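Long-range contact in alkylhalidase CmlS (Streptomyces venezuelae, PDB 3I3L), which is a flavin-dependent halogenase of chloramphenicol biosynthesis that carries FAD bound covalently through an aspartate: residues 434-442 with 454-462. Numbering follows the deposited sequence.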
# COMPACT_ATOMS: atom_id res chain seq x y z
N THR A 434 -6.14 -4.97 -16.58
CA THR A 434 -6.05 -3.68 -17.15
C THR A 434 -4.64 -3.16 -17.04
O THR A 434 -4.05 -2.79 -18.06
CB THR A 434 -7.08 -2.73 -16.53
OG1 THR A 434 -8.40 -3.15 -16.94
CG2 THR A 434 -6.86 -1.31 -17.03
N MET A 435 -4.10 -3.14 -15.81
CA MET A 435 -2.77 -2.68 -15.53
C MET A 435 -1.75 -3.35 -16.43
O MET A 435 -0.94 -2.67 -17.00
CB MET A 435 -2.40 -2.88 -14.07
CG MET A 435 -2.94 -1.81 -13.11
SD MET A 435 -2.16 -1.86 -11.42
CE MET A 435 -0.75 -2.83 -11.77
N ILE A 436 -1.83 -4.67 -16.57
CA ILE A 436 -0.87 -5.46 -17.31
C ILE A 436 -0.89 -5.07 -18.77
O ILE A 436 0.17 -4.87 -19.36
CB ILE A 436 -1.07 -7.00 -17.14
CG1 ILE A 436 -0.78 -7.45 -15.69
CG2 ILE A 436 -0.23 -7.82 -18.15
CD1 ILE A 436 -1.03 -8.98 -15.41
N ALA A 437 -2.08 -4.99 -19.34
CA ALA A 437 -2.26 -4.55 -20.74
C ALA A 437 -1.69 -3.16 -20.99
O ALA A 437 -0.92 -2.96 -21.93
CB ALA A 437 -3.75 -4.56 -21.14
N ILE A 438 -2.07 -2.19 -20.17
CA ILE A 438 -1.52 -0.85 -20.32
C ILE A 438 0.02 -0.89 -20.24
O ILE A 438 0.71 -0.25 -21.06
CB ILE A 438 -2.09 0.08 -19.26
CG1 ILE A 438 -3.59 0.26 -19.46
CG2 ILE A 438 -1.41 1.43 -19.28
CD1 ILE A 438 -4.16 1.24 -18.44
N GLY A 439 0.58 -1.65 -19.30
CA GLY A 439 1.99 -1.66 -19.13
C GLY A 439 2.80 -2.60 -20.01
O GLY A 439 4.02 -2.68 -19.89
N ARG A 440 2.12 -3.30 -20.90
CA ARG A 440 2.75 -4.30 -21.76
C ARG A 440 3.78 -3.66 -22.68
O ARG A 440 3.46 -2.73 -23.42
CB ARG A 440 1.66 -5.00 -22.59
CG ARG A 440 2.19 -6.09 -23.53
CD ARG A 440 1.03 -6.84 -24.30
NE ARG A 440 -0.13 -7.24 -23.45
CZ ARG A 440 -0.12 -8.25 -22.57
NH1 ARG A 440 0.98 -8.98 -22.38
NH2 ARG A 440 -1.22 -8.53 -21.87
N HIS A 441 5.03 -4.13 -22.62
CA HIS A 441 6.08 -3.75 -23.59
C HIS A 441 5.67 -4.23 -24.98
O HIS A 441 4.96 -5.24 -25.15
CB HIS A 441 7.43 -4.34 -23.25
CG HIS A 441 8.01 -3.86 -21.95
ND1 HIS A 441 9.35 -3.97 -21.65
CD2 HIS A 441 7.42 -3.27 -20.86
CE1 HIS A 441 9.57 -3.46 -20.44
NE2 HIS A 441 8.41 -3.02 -19.95
N GLN A 442 6.13 -3.51 -26.00
CA GLN A 442 5.68 -3.78 -27.37
C GLN A 442 6.63 -4.70 -28.15
O GLN A 442 6.75 -4.62 -29.37
CB GLN A 442 5.43 -2.46 -28.08
CG GLN A 442 4.41 -1.58 -27.36
CD GLN A 442 3.03 -2.20 -27.32
OE1 GLN A 442 2.57 -2.68 -26.27
NE2 GLN A 442 2.36 -2.23 -28.46
N GLU A 454 5.95 4.24 -25.36
CA GLU A 454 5.38 3.11 -26.11
C GLU A 454 4.14 2.53 -25.39
O GLU A 454 3.39 1.76 -25.96
CB GLU A 454 6.44 2.04 -26.34
CG GLU A 454 6.51 0.97 -25.20
CD GLU A 454 7.71 0.05 -25.35
OE1 GLU A 454 7.55 -1.19 -25.14
OE2 GLU A 454 8.81 0.56 -25.66
N LEU A 455 3.91 2.95 -24.14
CA LEU A 455 2.74 2.49 -23.39
C LEU A 455 1.54 3.39 -23.63
O LEU A 455 0.43 3.05 -23.23
CB LEU A 455 3.04 2.50 -21.86
CG LEU A 455 4.21 1.62 -21.40
CD1 LEU A 455 4.26 1.64 -19.86
CD2 LEU A 455 4.10 0.19 -21.92
N ASN A 456 1.78 4.58 -24.21
CA ASN A 456 0.70 5.57 -24.34
C ASN A 456 -0.49 5.12 -25.15
O ASN A 456 -1.60 5.51 -24.87
CB ASN A 456 1.20 6.93 -24.88
CG ASN A 456 1.95 7.70 -23.83
OD1 ASN A 456 2.80 8.58 -24.10
ND2 ASN A 456 1.69 7.34 -22.62
N PRO A 457 -0.28 4.29 -26.19
CA PRO A 457 -1.46 3.93 -26.96
C PRO A 457 -2.40 3.04 -26.18
O PRO A 457 -3.64 3.24 -26.24
CB PRO A 457 -0.86 3.19 -28.20
CG PRO A 457 0.48 3.81 -28.37
CD PRO A 457 0.96 3.94 -26.91
N ALA A 458 -1.85 2.06 -25.46
CA ALA A 458 -2.74 1.15 -24.69
C ALA A 458 -3.43 1.95 -23.58
O ALA A 458 -4.62 1.75 -23.29
CB ALA A 458 -1.98 -0.09 -24.13
N ARG A 459 -2.72 2.91 -22.99
CA ARG A 459 -3.38 3.79 -22.00
C ARG A 459 -4.57 4.46 -22.61
O ARG A 459 -5.68 4.47 -22.04
CB ARG A 459 -2.47 4.89 -21.51
CG ARG A 459 -1.45 4.47 -20.50
CD ARG A 459 -0.54 5.66 -20.03
NE ARG A 459 0.76 5.13 -19.68
CZ ARG A 459 1.00 4.37 -18.59
NH1 ARG A 459 0.03 4.07 -17.70
NH2 ARG A 459 2.22 3.91 -18.38
N VAL A 460 -4.33 5.08 -23.76
CA VAL A 460 -5.31 5.96 -24.32
C VAL A 460 -6.50 5.13 -24.76
O VAL A 460 -7.65 5.54 -24.64
CB VAL A 460 -4.72 6.79 -25.46
CG1 VAL A 460 -5.81 7.14 -26.49
CG2 VAL A 460 -4.08 8.02 -24.86
N ARG A 461 -6.19 3.96 -25.27
CA ARG A 461 -7.16 3.03 -25.73
C ARG A 461 -8.09 2.62 -24.56
O ARG A 461 -9.32 2.43 -24.74
CB ARG A 461 -6.42 1.83 -26.27
CG ARG A 461 -7.24 0.70 -26.63
CD ARG A 461 -6.73 -0.00 -27.89
NE ARG A 461 -7.87 -0.73 -28.49
CZ ARG A 461 -9.15 -0.32 -28.45
NH1 ARG A 461 -9.48 0.84 -27.85
NH2 ARG A 461 -10.11 -1.06 -29.03
N TRP A 462 -7.51 2.49 -23.37
CA TRP A 462 -8.33 2.21 -22.20
C TRP A 462 -9.24 3.39 -21.88
O TRP A 462 -10.45 3.23 -21.61
CB TRP A 462 -7.46 1.80 -21.00
CG TRP A 462 -8.26 1.77 -19.73
CD1 TRP A 462 -9.10 0.76 -19.32
CD2 TRP A 462 -8.39 2.82 -18.77
NE1 TRP A 462 -9.71 1.11 -18.13
CE2 TRP A 462 -9.31 2.37 -17.78
CE3 TRP A 462 -7.78 4.07 -18.62
CZ2 TRP A 462 -9.63 3.14 -16.66
CZ3 TRP A 462 -8.11 4.84 -17.53
CH2 TRP A 462 -9.03 4.37 -16.55
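I438 reaches across to helix 456-462 with both branches: CG2 lies over one face of the R459 guanidinium and 3.3 Å from R459 CG, while CD1 comes to 4.2 Å from W462 CB. With CG1 beside the backbone N (chi1 -65°), CG2 stands anti to it and is carried onto the arginine, and the two side chains cross at about a right angle. A turn earlier, T434 sets its methyl CG2 over the indole of W462, 4.1 Å from the centroid of the five-membered ring, in a CH-pi contact. Where the backbones come nearest, at I438 and A458, A458 CB packs 3.9 Å from I438 CA. L455 packs against the backbone of 438-440, its CD2 3.3 Å from R440 O and close to the carbonyl oxygens of I438 and G439 as well. Farther along, E454 OE1 accepts the backbone N-H of Q442 at 2.9 Å, nearly straight (160°), on the anti side of the carboxylate and tilted out of its plane. The same oxygen forms a salt bridge with R443, and OE2 takes the N-H of S451, so both carboxylate oxygens are tied down. The H441 ring stacks on F450, and its NE2 is hydrogen-bonded to T106 OG1. The axes of 434-439 and 456-462 run at 138°; helix 430-439 packs through M435 and I436 on helix 352-382, and with helix 456-471 forms a loop-linked, roughly antiparallel helical hairpin away from the flavin.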